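Local coordinates for TarM (Staphylococcus aureus subsp. aureus 21178, PDB 4X7R), which is a glycosyltransferase of the GT-B superfamily, built from two parallel-sheet domains and an antiparallel sheet inserted in the first, at residues Phe200-Asn203 with Leu204-Cys207; Gly229-Pro232 with Lys233-Thr237; Met66-Val69 with Phe70-Phe73. The protein carries 1 engineered substitution. All coordinates share one frame; numbering follows the deposited sequence.

Contact 1: residues Phe200-Asn203 with Leu204-Cys207; sequences FKNN and LALC. With ZDO (methyl 2-deoxy-6-O-sulfo-2-(sulfoamino)-alpha-D-glucopyranoside), chain C; IDS (2-O-sulfo-alpha-L-idopyranuronic acid), chain B; SUS (2-deoxy-3,6-di-O-sulfo-2-(sulfoamino)-alpha-D-glucopyranose), chain D.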
ATOM      1  N   PHE A 200      14.598  22.352  -8.126  1.00 38.80           N
ATOM      2  CA  PHE A 200      15.090  20.974  -8.259  1.00 36.94           C
ATOM      3  C   PHE A 200      14.815  20.517  -9.655  1.00 39.74           C
ATOM      4  O   PHE A 200      13.796  20.916 -10.217  1.00 39.18           O
ATOM      5  CB  PHE A 200      14.410  20.045  -7.210  1.00 37.00           C
ATOM      6  CG  PHE A 200      14.672  20.539  -5.817  1.00 36.33           C
ATOM      7  CD1 PHE A 200      13.857  21.521  -5.241  1.00 37.40           C
ATOM      8  CD2 PHE A 200      15.809  20.143  -5.131  1.00 35.21           C
ATOM      9  CE1 PHE A 200      14.148  22.046  -3.978  1.00 36.77           C
ATOM     10  CE2 PHE A 200      16.112  20.692  -3.882  1.00 37.07           C
ATOM     11  CZ  PHE A 200      15.278  21.632  -3.310  1.00 34.19           C
ATOM     12  N   LYS A 201      15.710  19.700 -10.239  1.00 38.38           N
ATOM     13  CA  LYS A 201      15.545  19.252 -11.639  1.00 39.80           C
ATOM     14  C   LYS A 201      14.360  18.347 -11.889  1.00 43.05           C
ATOM     15  O   LYS A 201      13.840  18.316 -12.998  1.00 41.89           O
ATOM     16  CB  LYS A 201      16.853  18.688 -12.240  1.00 44.30           C
ATOM     17  CG  LYS A 201      17.292  17.331 -11.713  1.00 62.60           C
ATOM     18  CD  LYS A 201      18.672  16.961 -12.238  1.00 80.97           C
ATOM     19  CE  LYS A 201      19.728  17.263 -11.204  1.00 99.79           C
ATOM     20  NZ  LYS A 201      21.103  17.178 -11.775  1.00113.59           N
ATOM     21  N   ASN A 202      13.929  17.608 -10.853  1.00 40.51           N
ATOM     22  CA  ASN A 202      12.801  16.666 -10.920  1.00 39.47           C
ATOM     23  C   ASN A 202      12.380  16.270  -9.496  1.00 37.48           C
ATOM     24  O   ASN A 202      12.969  16.747  -8.536  1.00 38.36           O
ATOM     25  CB  ASN A 202      13.145  15.429 -11.811  1.00 40.67           C
ATOM     26  CG  ASN A 202      14.423  14.715 -11.414  1.00 54.03           C
ATOM     27  OD1 ASN A 202      14.897  14.791 -10.277  1.00 53.56           O
ATOM     28  ND2 ASN A 202      15.053  14.054 -12.360  1.00 43.38           N
ATOM     29  N   ASN A 203      11.345  15.441  -9.368  1.00 32.69           N
ATOM     30  CA  ASN A 203      10.802  14.974  -8.081  1.00 33.66           C
ATOM     31  C   ASN A 203      11.808  14.170  -7.238  1.00 37.74           C
ATOM     32  O   ASN A 203      11.843  14.323  -6.017  1.00 37.02           O
ATOM     33  CB  ASN A 203       9.526  14.157  -8.298  1.00 34.25           C
ATOM     34  CG  ASN A 203       8.775  13.907  -7.042  1.00 43.37           C
ATOM     35  OD1 ASN A 203       8.364  14.838  -6.338  1.00 46.55           O
ATOM     36  ND2 ASN A 203       8.670  12.657  -6.668  1.00 36.04           N
ATOM     37  N   LEU A 204      12.635  13.338  -7.881  1.00 36.56           N
ATOM     38  CA  LEU A 204      13.642  12.541  -7.168  1.00 36.55           C
ATOM     39  C   LEU A 204      14.621  13.483  -6.480  1.00 40.21           C
ATOM     40  O   LEU A 204      14.874  13.296  -5.307  1.00 39.77           O
ATOM     41  CB  LEU A 204      14.343  11.569  -8.149  1.00 36.80           C
ATOM     42  CG  LEU A 204      15.617  10.859  -7.702  1.00 40.95           C
ATOM     43  CD1 LEU A 204      15.332   9.865  -6.550  1.00 38.99           C
ATOM     44  CD2 LEU A 204      16.261  10.140  -8.892  1.00 41.22           C
ATOM     45  N   ALA A 205      15.105  14.533  -7.185  1.00 37.33           N
ATOM     46  CA  ALA A 205      15.995  15.562  -6.613  1.00 36.75           C
ATOM     47  C   ALA A 205      15.335  16.239  -5.406  1.00 38.42           C
ATOM     48  O   ALA A 205      16.008  16.456  -4.401  1.00 37.69           O
ATOM     49  CB  ALA A 205      16.357  16.624  -7.661  1.00 37.50           C
ATOM     50  N   LEU A 206      14.041  16.595  -5.510  1.00 36.72           N
ATOM     51  CA  LEU A 206      13.299  17.230  -4.409  1.00 36.75           C
ATOM     52  C   LEU A 206      13.268  16.266  -3.208  1.00 41.96           C
ATOM     53  O   LEU A 206      13.623  16.653  -2.086  1.00 41.51           O
ATOM     54  CB  LEU A 206      11.851  17.571  -4.869  1.00 36.34           C
ATOM     55  CG  LEU A 206      10.878  18.066  -3.769  1.00 40.05           C
ATOM     56  CD1 LEU A 206      11.189  19.470  -3.369  1.00 40.68           C
ATOM     57  CD2 LEU A 206       9.417  17.952  -4.196  1.00 40.00           C
ATOM     58  N   CYS A 207      12.877  14.988  -3.462  1.00 37.10           N
ATOM     59  CA  CYS A 207      12.803  13.951  -2.412  1.00 35.66           C
ATOM     60  C   CYS A 207      14.125  13.626  -1.778  1.00 38.27           C
ATOM     61  O   CYS A 207      14.178  13.447  -0.571  1.00 36.70           O
ATOM     62  CB  CYS A 207      12.100  12.712  -2.935  1.00 34.98           C
ATOM     63  SG  CYS A 207      10.362  13.001  -3.321  1.00 39.18           S
TER
HETATM   64  C1  ZDO C   1      11.012   8.379 -16.957  0.82 63.29           C
HETATM   65  C1M ZDO C   1      11.943  10.364 -17.893  0.82 63.21           C
HETATM   66  C2  ZDO C   1       9.690   7.594 -16.779  0.82 62.12           C
HETATM   67  C3  ZDO C   1       8.955   8.053 -15.531  0.82 61.66           C
HETATM   68  C4  ZDO C   1       9.840   8.040 -14.250  0.82 62.47           C
HETATM   69  C5  ZDO C   1      11.195   8.764 -14.536  0.82 68.57           C
HETATM   70  C6  ZDO C   1      12.205   8.604 -13.380  0.82 76.03           C
HETATM   71  O1  ZDO C   1      10.764   9.752 -17.348  0.82 62.70           O
HETATM   72  N2  ZDO C   1       8.804   7.731 -17.941  0.82 63.89           N
HETATM   73  S2  ZDO C   1       8.998   6.415 -19.089  0.82 61.65           S
HETATM   74  OSA ZDO C   1      10.490   6.279 -19.422  0.82 56.57           O
HETATM   75  OSB ZDO C   1       8.137   6.781 -20.311  0.82 61.78           O
HETATM   76  OSC ZDO C   1       8.496   5.106 -18.470  0.82 61.37           O
HETATM   77  O3  ZDO C   1       7.786   7.242 -15.372  0.82 60.06           O
HETATM   78  O4  ZDO C   1       9.096   8.762 -13.250  0.82 58.02           O
HETATM   79  O5  ZDO C   1      11.814   8.225 -15.751  0.82 67.53           O
HETATM   80  O6  ZDO C   1      13.493   9.132 -13.754  0.82 83.26           O
HETATM   81  S6  ZDO C   1      13.894  10.613 -13.575  0.82 87.94           S
HETATM   82  OS1 ZDO C   1      15.091  10.910 -14.490  0.82 89.14           O
HETATM   83  OS2 ZDO C   1      14.309  10.852 -12.119  0.82 87.00           O
HETATM   84  OS3 ZDO C   1      12.739  11.561 -13.957  0.82 86.43           O
HETATM   85  C1  IDS B   2       9.027   8.176 -11.936  0.82 51.49           C
HETATM   86  C2  IDS B   2       8.437   9.224 -10.965  0.82 49.82           C
HETATM   87  C3  IDS B   2       6.867   9.278 -11.032  0.82 48.32           C
HETATM   88  C4  IDS B   2       6.221   7.885 -11.061  0.82 48.65           C
HETATM   89  C5  IDS B   2       6.901   6.979 -12.122  0.82 47.29           C
HETATM   90  C6  IDS B   2       6.313   5.561 -12.137  0.82 47.85           C
HETATM   91  O2  IDS B   2       8.906   8.951  -9.616  0.82 49.56           O
HETATM   92  O3  IDS B   2       6.406  10.006 -12.183  0.82 49.59           O
HETATM   93  O4  IDS B   2       6.371   7.274  -9.782  0.82 47.86           O
HETATM   94  O5  IDS B   2       8.320   6.911 -11.813  0.82 49.44           O
HETATM   95  O6A IDS B   2       7.090   4.628 -11.814  0.82 48.75           O
HETATM   96  O6B IDS B   2       5.106   5.440 -12.456  0.82 45.96           O
HETATM   97  S   IDS B   2      10.159   9.621  -9.027  0.82 48.41           S
HETATM   98  O1S IDS B   2      11.362   9.610  -9.978  0.82 47.78           O
HETATM   99  O2S IDS B   2       9.805  11.061  -8.671  0.82 44.55           O
HETATM  100  O3S IDS B   2      10.591   8.864  -7.770  0.82 51.78           O
HETATM  101  N2  SUS D   3       7.007   7.900  -7.132  0.82 46.80           N
HETATM  102  C1  SUS D   3       5.299   7.630  -8.885  0.82 47.23           C
HETATM  103  S1  SUS D   3       6.680   9.310  -6.124  0.82 44.61           S
HETATM  104  C2  SUS D   3       5.734   7.244  -7.483  0.82 47.34           C
HETATM  105  S2  SUS D   3       0.440   4.937  -8.529  0.82 61.23           S
HETATM  106  C3  SUS D   3       5.843   5.708  -7.366  0.82 47.29           C
HETATM  107  O3  SUS D   3       6.151   5.320  -6.011  0.82 46.38           O
HETATM  108  S3  SUS D   3       7.501   4.666  -5.725  0.82 45.30           S
HETATM  109  C4  SUS D   3       4.575   4.987  -7.842  0.82 48.63           C
HETATM  110  O4  SUS D   3       4.920   3.616  -7.901  0.82 50.71           O
HETATM  111  C5  SUS D   3       4.138   5.523  -9.252  0.82 49.37           C
HETATM  112  O5  SUS D   3       4.043   6.978  -9.211  0.82 46.75           O
HETATM  113  C6  SUS D   3       2.743   5.073  -9.682  0.82 51.86           C
HETATM  114  O6  SUS D   3       1.834   5.518  -8.692  0.82 56.92           O
HETATM  115  O1S SUS D   3       6.136   8.843  -4.777  0.82 44.75           O
HETATM  116  O2S SUS D   3       8.002  10.048  -5.976  0.82 44.93           O
HETATM  117  O3S SUS D   3       5.645  10.214  -6.791  0.82 49.27           O
HETATM  118  O4S SUS D   3      -0.145   5.475  -7.220  0.82 60.21           O
HETATM  119  O5S SUS D   3      -0.411   5.364  -9.728  0.82 62.17           O
HETATM  120  O6S SUS D   3       0.513   3.408  -8.459  0.82 64.03           O
HETATM  121  O7S SUS D   3       7.598   3.441  -6.613  0.82 46.98           O
HETATM  122  O8S SUS D   3       7.614   4.237  -4.262  0.82 47.48           O
HETATM  123  O9S SUS D   3       8.637   5.628  -6.057  0.82 47.02           O

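Contact 2: residues Gly229-Pro232 with Lys233-Thr237; sequences GSFP and KMFNT. With SUS (2-deoxy-3,6-di-O-sulfo-2-(sulfoamino)-alpha-D-glucopyranose), chain D.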
ATOM      1  N   GLY A 229      10.116   1.060  -5.511  1.00 35.20           N
ATOM      2  CA  GLY A 229      10.274   2.165  -6.447  1.00 35.10           C
ATOM      3  C   GLY A 229      10.852   3.401  -5.773  1.00 39.99           C
ATOM      4  O   GLY A 229      11.380   4.288  -6.456  1.00 40.25           O
ATOM      5  N   SER A 230      10.780   3.457  -4.412  1.00 33.56           N
ATOM      6  CA  SER A 230      11.331   4.561  -3.620  1.00 35.55           C
ATOM      7  C   SER A 230      12.815   4.426  -3.314  1.00 39.26           C
ATOM      8  O   SER A 230      13.400   5.374  -2.798  1.00 39.68           O
ATOM      9  CB  SER A 230      10.560   4.732  -2.311  1.00 39.73           C
ATOM     10  OG  SER A 230       9.423   5.525  -2.607  1.00 54.11           O
ATOM     11  N   PHE A 231      13.428   3.261  -3.623  1.00 34.58           N
ATOM     12  CA  PHE A 231      14.844   3.017  -3.320  1.00 33.79           C
ATOM     13  C   PHE A 231      15.796   4.111  -3.805  1.00 36.15           C
ATOM     14  O   PHE A 231      16.634   4.505  -2.987  1.00 36.05           O
ATOM     15  CB  PHE A 231      15.305   1.611  -3.738  1.00 34.64           C
ATOM     16  CG  PHE A 231      16.717   1.261  -3.342  1.00 35.82           C
ATOM     17  CD1 PHE A 231      16.996   0.740  -2.085  1.00 38.75           C
ATOM     18  CD2 PHE A 231      17.768   1.400  -4.250  1.00 37.77           C
ATOM     19  CE1 PHE A 231      18.299   0.369  -1.744  1.00 39.60           C
ATOM     20  CE2 PHE A 231      19.070   1.035  -3.904  1.00 39.70           C
ATOM     21  CZ  PHE A 231      19.329   0.536  -2.653  1.00 37.89           C
ATOM     22  N   PRO A 232      15.686   4.641  -5.060  1.00 32.72           N
ATOM     23  CA  PRO A 232      16.594   5.743  -5.477  1.00 33.62           C
ATOM     24  C   PRO A 232      16.561   6.991  -4.596  1.00 36.19           C
ATOM     25  O   PRO A 232      17.593   7.628  -4.458  1.00 36.93           O
ATOM     26  CB  PRO A 232      16.148   6.067  -6.913  1.00 35.32           C
ATOM     27  CG  PRO A 232      15.479   4.780  -7.398  1.00 39.61           C
ATOM     28  CD  PRO A 232      14.769   4.268  -6.169  1.00 33.90           C
ATOM     29  N   LYS A 233      15.419   7.320  -3.966  1.00 32.34           N
ATOM     30  CA  LYS A 233      15.346   8.484  -3.049  1.00 32.29           C
ATOM     31  C   LYS A 233      16.297   8.327  -1.893  1.00 38.19           C
ATOM     32  O   LYS A 233      17.041   9.270  -1.601  1.00 38.57           O
ATOM     33  CB  LYS A 233      13.923   8.752  -2.559  1.00 32.35           C
ATOM     34  CG  LYS A 233      12.974   9.046  -3.708  1.00 35.33           C
ATOM     35  CD  LYS A 233      11.553   8.998  -3.263  1.00 40.99           C
ATOM     36  CE  LYS A 233      10.653   9.495  -4.357  1.00 50.80           C
ATOM     37  NZ  LYS A 233      10.100   8.376  -5.153  1.00 48.41           N
ATOM     38  N   MET A 234      16.321   7.115  -1.269  1.00 34.04           N
ATOM     39  CA  MET A 234      17.218   6.819  -0.159  1.00 33.41           C
ATOM     40  C   MET A 234      18.646   6.661  -0.687  1.00 38.54           C
ATOM     41  O   MET A 234      19.576   7.226  -0.112  1.00 38.51           O
ATOM     42  CB  MET A 234      16.790   5.521   0.583  1.00 34.50           C
ATOM     43  CG  MET A 234      17.745   5.117   1.742  1.00 36.52           C
ATOM     44  SD  MET A 234      17.411   3.483   2.434  1.00 39.15           S
ATOM     45  CE  MET A 234      17.915   2.409   1.066  1.00 36.10           C
ATOM     46  N   PHE A 235      18.816   5.840  -1.730  1.00 35.51           N
ATOM     47  CA  PHE A 235      20.122   5.539  -2.308  1.00 36.28           C
ATOM     48  C   PHE A 235      20.937   6.796  -2.707  1.00 41.72           C
ATOM     49  O   PHE A 235      22.117   6.869  -2.390  1.00 43.14           O
ATOM     50  CB  PHE A 235      19.991   4.558  -3.489  1.00 37.72           C
ATOM     51  CG  PHE A 235      21.310   3.949  -3.927  1.00 40.80           C
ATOM     52  CD1 PHE A 235      22.049   3.142  -3.060  1.00 43.20           C
ATOM     53  CD2 PHE A 235      21.806   4.168  -5.205  1.00 44.84           C
ATOM     54  CE1 PHE A 235      23.272   2.588  -3.458  1.00 44.56           C
ATOM     55  CE2 PHE A 235      23.017   3.587  -5.613  1.00 48.88           C
ATOM     56  CZ  PHE A 235      23.741   2.801  -4.736  1.00 45.67           C
ATOM     57  N   ASN A 236      20.303   7.769  -3.376  1.00 38.85           N
ATOM     58  CA  ASN A 236      20.966   8.990  -3.862  1.00 39.81           C
ATOM     59  C   ASN A 236      21.287  10.065  -2.800  1.00 44.39           C
ATOM     60  O   ASN A 236      21.929  11.058  -3.150  1.00 46.31           O
ATOM     61  CB  ASN A 236      20.169   9.608  -5.010  1.00 36.93           C
ATOM     62  CG  ASN A 236      20.020   8.730  -6.229  1.00 58.94           C
ATOM     63  OD1 ASN A 236      20.733   7.757  -6.431  1.00 47.27           O
ATOM     64  ND2 ASN A 236      19.076   9.055  -7.077  1.00 58.91           N
ATOM     65  N   THR A 237      20.832   9.916  -1.532  1.00 38.97           N
ATOM     66  CA  THR A 237      21.156  10.955  -0.528  1.00 39.77           C
ATOM     67  C   THR A 237      22.674  11.002  -0.270  1.00 45.63           C
ATOM     68  O   THR A 237      23.365  10.008  -0.480  1.00 45.07           O
ATOM     69  CB  THR A 237      20.379  10.822   0.794  1.00 41.53           C
ATOM     70  OG1 THR A 237      20.960   9.789   1.575  1.00 44.30           O
ATOM     71  CG2 THR A 237      18.897  10.619   0.625  1.00 33.25           C
TER
HETATM   72  N2  SUS D   3       7.007   7.900  -7.132  0.82 46.80           N
HETATM   73  C1  SUS D   3       5.299   7.630  -8.885  0.82 47.23           C
HETATM   74  S1  SUS D   3       6.680   9.310  -6.124  0.82 44.61           S
HETATM   75  C2  SUS D   3       5.734   7.244  -7.483  0.82 47.34           C
HETATM   76  S2  SUS D   3       0.440   4.937  -8.529  0.82 61.23           S
HETATM   77  C3  SUS D   3       5.843   5.708  -7.366  0.82 47.29           C
HETATM   78  O3  SUS D   3       6.151   5.320  -6.011  0.82 46.38           O
HETATM   79  S3  SUS D   3       7.501   4.666  -5.725  0.82 45.30           S
HETATM   80  C4  SUS D   3       4.575   4.987  -7.842  0.82 48.63           C
HETATM   81  O4  SUS D   3       4.920   3.616  -7.901  0.82 50.71           O
HETATM   82  C5  SUS D   3       4.138   5.523  -9.252  0.82 49.37           C
HETATM   83  O5  SUS D   3       4.043   6.978  -9.211  0.82 46.75           O
HETATM   84  C6  SUS D   3       2.743   5.073  -9.682  0.82 51.86           C
HETATM   85  O6  SUS D   3       1.834   5.518  -8.692  0.82 56.92           O
HETATM   86  O1S SUS D   3       6.136   8.843  -4.777  0.82 44.75           O
HETATM   87  O2S SUS D   3       8.002  10.048  -5.976  0.82 44.93           O
HETATM   88  O3S SUS D   3       5.645  10.214  -6.791  0.82 49.27           O
HETATM   89  O4S SUS D   3      -0.145   5.475  -7.220  0.82 60.21           O
HETATM   90  O5S SUS D   3      -0.411   5.364  -9.728  0.82 62.17           O
HETATM   91  O6S SUS D   3       0.513   3.408  -8.459  0.82 64.03           O
HETATM   92  O7S SUS D   3       7.598   3.441  -6.613  0.82 46.98           O
HETATM   93  O8S SUS D   3       7.614   4.237  -4.262  0.82 47.48           O
HETATM   94  O9S SUS D   3       8.637   5.628  -6.057  0.82 47.02           O
HETATM   95  O   HOH W   1      12.122   6.711  -6.577  1.00 40.37           O
HETATM   96  O   HOH W   2       7.994   7.213  -3.959  1.00 41.72           O

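Contact 3: residues Met66-Val69 with Phe70-Phe73; sequences MYNV and FEYF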
ATOM      1  N   MET A  66       3.865  10.183  10.397  1.00 39.18           N
ATOM      2  CA  MET A  66       4.097  10.149   8.970  1.00 36.31           C
ATOM      3  C   MET A  66       4.709  11.468   8.575  1.00 42.02           C
ATOM      4  O   MET A  66       4.096  12.522   8.761  1.00 43.87           O
ATOM      5  CB  MET A  66       2.870   9.824   8.121  1.00 37.69           C
ATOM      6  CG  MET A  66       3.242   9.608   6.650  1.00 40.02           C
ATOM      7  SD  MET A  66       1.923   9.909   5.439  1.00 43.39           S
ATOM      8  CE  MET A  66       1.549  11.707   5.822  1.00 40.13           C
ATOM      9  N   TYR A  67       5.931  11.420   8.057  1.00 38.96           N
ATOM     10  CA  TYR A  67       6.604  12.583   7.475  1.00 38.51           C
ATOM     11  C   TYR A  67       6.324  12.509   5.959  1.00 42.93           C
ATOM     12  O   TYR A  67       6.539  11.470   5.354  1.00 44.10           O
ATOM     13  CB  TYR A  67       8.109  12.519   7.706  1.00 38.07           C
ATOM     14  CG  TYR A  67       8.486  12.631   9.158  1.00 40.62           C
ATOM     15  CD1 TYR A  67       8.453  13.864   9.817  1.00 43.44           C
ATOM     16  CD2 TYR A  67       8.912  11.513   9.877  1.00 39.51           C
ATOM     17  CE1 TYR A  67       8.838  13.979  11.160  1.00 47.35           C
ATOM     18  CE2 TYR A  67       9.299  11.619  11.216  1.00 40.65           C
ATOM     19  CZ  TYR A  67       9.243  12.848  11.857  1.00 47.49           C
ATOM     20  OH  TYR A  67       9.629  12.955  13.162  1.00 50.53           O
ATOM     21  N   ASN A  68       5.784  13.574   5.369  1.00 36.89           N
ATOM     22  CA  ASN A  68       5.487  13.619   3.946  1.00 35.49           C
ATOM     23  C   ASN A  68       6.192  14.850   3.321  1.00 40.19           C
ATOM     24  O   ASN A  68       6.212  15.915   3.930  1.00 39.77           O
ATOM     25  CB  ASN A  68       3.977  13.610   3.710  1.00 34.56           C
ATOM     26  CG  ASN A  68       3.599  13.771   2.254  1.00 51.15           C
ATOM     27  OD1 ASN A  68       3.400  14.891   1.742  1.00 38.22           O
ATOM     28  ND2 ASN A  68       3.543  12.656   1.542  1.00 31.87           N
ATOM     29  N   VAL A  69       6.804  14.679   2.143  1.00 36.85           N
ATOM     30  CA  VAL A  69       7.557  15.727   1.422  1.00 35.56           C
ATOM     31  C   VAL A  69       6.723  17.005   1.175  1.00 38.36           C
ATOM     32  O   VAL A  69       7.222  18.083   1.431  1.00 37.61           O
ATOM     33  CB  VAL A  69       8.254  15.185   0.123  1.00 37.77           C
ATOM     34  CG1 VAL A  69       7.240  14.642  -0.888  1.00 36.52           C
ATOM     35  CG2 VAL A  69       9.147  16.254  -0.519  1.00 38.04           C
ATOM     36  N   PHE A  70       5.476  16.881   0.663  1.00 36.19           N
ATOM     37  CA  PHE A  70       4.607  18.042   0.414  1.00 36.77           C
ATOM     38  C   PHE A  70       4.155  18.668   1.708  1.00 39.36           C
ATOM     39  O   PHE A  70       4.200  19.890   1.818  1.00 38.85           O
ATOM     40  CB  PHE A  70       3.438  17.713  -0.527  1.00 39.05           C
ATOM     41  CG  PHE A  70       3.962  17.254  -1.865  1.00 41.98           C
ATOM     42  CD1 PHE A  70       4.630  18.140  -2.712  1.00 46.98           C
ATOM     43  CD2 PHE A  70       3.922  15.906  -2.218  1.00 44.35           C
ATOM     44  CE1 PHE A  70       5.193  17.695  -3.913  1.00 49.31           C
ATOM     45  CE2 PHE A  70       4.468  15.464  -3.430  1.00 47.62           C
ATOM     46  CZ  PHE A  70       5.089  16.357  -4.274  1.00 46.32           C
ATOM     47  N   GLU A  71       3.825  17.837   2.725  1.00 35.26           N
ATOM     48  CA  GLU A  71       3.403  18.317   4.057  1.00 36.80           C
ATOM     49  C   GLU A  71       4.474  19.138   4.750  1.00 38.66           C
ATOM     50  O   GLU A  71       4.147  20.117   5.397  1.00 38.51           O
ATOM     51  CB  GLU A  71       2.969  17.147   4.970  1.00 38.45           C
ATOM     52  CG  GLU A  71       1.678  16.491   4.511  1.00 50.67           C
ATOM     53  CD  GLU A  71       0.411  17.315   4.654  1.00 71.12           C
ATOM     54  OE1 GLU A  71       0.288  18.056   5.657  1.00 77.87           O
ATOM     55  OE2 GLU A  71      -0.470  17.201   3.772  1.00 64.71           O
ATOM     56  N   TYR A  72       5.743  18.740   4.614  1.00 35.96           N
ATOM     57  CA  TYR A  72       6.889  19.437   5.195  1.00 37.98           C
ATOM     58  C   TYR A  72       6.979  20.881   4.649  1.00 40.76           C
ATOM     59  O   TYR A  72       7.118  21.818   5.432  1.00 39.31           O
ATOM     60  CB  TYR A  72       8.168  18.650   4.876  1.00 40.61           C
ATOM     61  CG  TYR A  72       9.462  19.374   5.183  1.00 45.22           C
ATOM     62  CD1 TYR A  72       9.929  19.485   6.492  1.00 50.72           C
ATOM     63  CD2 TYR A  72      10.244  19.906   4.163  1.00 44.88           C
ATOM     64  CE1 TYR A  72      11.114  20.170   6.782  1.00 54.38           C
ATOM     65  CE2 TYR A  72      11.441  20.564   4.436  1.00 46.40           C
ATOM     66  CZ  TYR A  72      11.877  20.690   5.747  1.00 60.82           C
ATOM     67  OH  TYR A  72      13.060  21.333   6.020  1.00 65.62           O
ATOM     68  N   PHE A  73       6.910  21.059   3.304  1.00 36.55           N
ATOM     69  CA  PHE A  73       7.001  22.404   2.733  1.00 36.76           C
ATOM     70  C   PHE A  73       5.708  23.185   2.927  1.00 39.69           C
ATOM     71  O   PHE A  73       5.754  24.405   3.035  1.00 38.14           O
ATOM     72  CB  PHE A  73       7.387  22.342   1.247  1.00 38.86           C
ATOM     73  CG  PHE A  73       8.763  21.770   1.012  1.00 40.24           C
ATOM     74  CD1 PHE A  73       9.902  22.481   1.381  1.00 43.26           C
ATOM     75  CD2 PHE A  73       8.921  20.508   0.458  1.00 41.15           C
ATOM     76  CE1 PHE A  73      11.175  21.963   1.143  1.00 43.84           C
ATOM     77  CE2 PHE A  73      10.193  19.981   0.238  1.00 43.73           C
ATOM     78  CZ  PHE A  73      11.310  20.714   0.580  1.00 42.01           C
TER

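Contact 1: residues Phe200-Asn203 with Leu204-Cys207
The side-chain amide of N202 receives the backbone N-H of A205 at the start of helix 203-214, the N-cap arrangement of a helix that follows strand 198-200, an outermost strand of the antiparallel sheet. N202 OD1 lies 3.1 Å from A205 N, with an N-H...O angle of 164°; a chi1 of 54°, which tucks CG between the backbone N and carbonyl carbon, folds the amide back over the first turn. The A205 methyl also touches this oxygen, and the main-chain bonds from L206 N to N202 O and from C207 N to N203 O carry the turn onward.

F200 is set at about a right angle to L206. One face of its ring is met by L206 CA, 4.2 Å from the ring centroid in a CH-pi contact, while F200 CD1 touches L206 CD1 at 3.9 Å. F200 CB packs against the methyl of A205, and the ring of Y209, one turn further along the helix, meets the phenylalanine ring.

N203 turns the other way. Its CG is anti to the backbone N, carrying the amide out toward the glycan pocket, where N203 ND2 donates to IDS O2S over 2.8 Å. N203 ND2 is also 2.8 Å from SUS O2S, which places the amide between sulfate groups of two sugars. The sulfate of IDS is shared with K233, whose NZ is also bonded to it. L204 CD2 lies 3.8 Å from OS2 of ZDO, a sulfate oxygen, and the amide nitrogen N202 ND2 approaches the same ZDO OS2 at 3.3 Å.

Contact 2: residues Gly229-Pro232 with Lys233-Thr237
Helix 231-235 is the short helix of a beta-alpha-beta unit between the parallel strands 221-225 and 243-247, and the chain entering this helix and its first turn bring S230 and K233 to the sulfated glycan. K233 lies along the S230 carbonyl, its CB 3.4 Å from S230 O, and the chain runs extended until a bend at chi4 (96°) turns the ammonium to the ligand. There K233 NZ bonds SUS O2S at 2.8 Å and also forms a salt bridge to O3S of the neighbouring IDS, joining sulfate groups of two sugars. One water joins S230 OG to K233 NZ, accepting from the ammonium and donating to the hydroxyl oxygen; it also lies within reach of the sulfate oxygens O1S and O9S of SUS. G229 brings its CA within 3.0 Å of SUS O7S, so its bare backbone lies against the 3-O-sulfate.

Away from the sugar, the helix turns an aromatic pair toward helix 264-271, where Y268 touches both F231 and F235. The two rings are nearly parallel, with planes at 20°, but slid apart: their centroids are 5.3 Å from each other and overlap is slight. F235 N donates to F231 O in a nearly straight bond. M234 packs on M223 and C225 of strand 221-225 and approaches the F231 ring obliquely by its terminal methyl, M234 CE coming to 3.5 Å from F231 CE1.

Contact 3: residues Met66-Val69 with Phe70-Phe73
Two backbone N-H groups of helix 69-78 converge on the side-chain oxygen of N68, the N-cap at the end of strand 66-68. The bond from E71 N to N68 OD1 is 3.1 Å long and follows a lone pair in the amide plane; that from F70 N to N68 OD1 is weak, with an N-H...O angle of 122°. The main-chain bond from Y72 N to N68 O closes the first turn. On the other end of the amide, N68 ND2 donates to D42 O and T40 OG1, which fixes the rotation of the group.

Apolar contacts come from V69. Its CG1 methyl stands 4.1 Å from the F70 ring centroid, over the face but offset toward the rim, while its CG2 methyl touches F73 CE2 at 3.9 Å. The aliphatic part of E71 lies alongside the cap, its CG 3.8 Å from N68 CB.

Between neighbours on the helix, Y72 CD2 lies over the centre of one face of the F73 ring, 3.6 Å above it. With both ends of its amide bonded, buried N68 is satisfied, and its oxygen supplies an acceptor to N-H groups of the first turn, which lack the usual preceding-turn carbonyls.

The three contacts sit at the starts of three helices: contacts 1 and 2 line the pocket for the sulfated glycan, and contact 3 lies next to contact 1 in the second shell. Contacts 1 and 2, with centres 11 Å apart, touch directly: L204 CD2 lies 3.5 Å from N236 ND2, and C207 SG is 3.7 Å from K233 CE. Both also reach SUS, through N203 in contact 1 and S230 and K233 in contact 2. Contact 3 packs on contact 1 where L206 CD1 meets F73 CE2 at 3.8 Å, and its F70 side chain stays about 6 Å from SUS. Contacts 2 and 3 do not touch, their nearest atoms being about 7 Å apart, so helix 203-214 joins them.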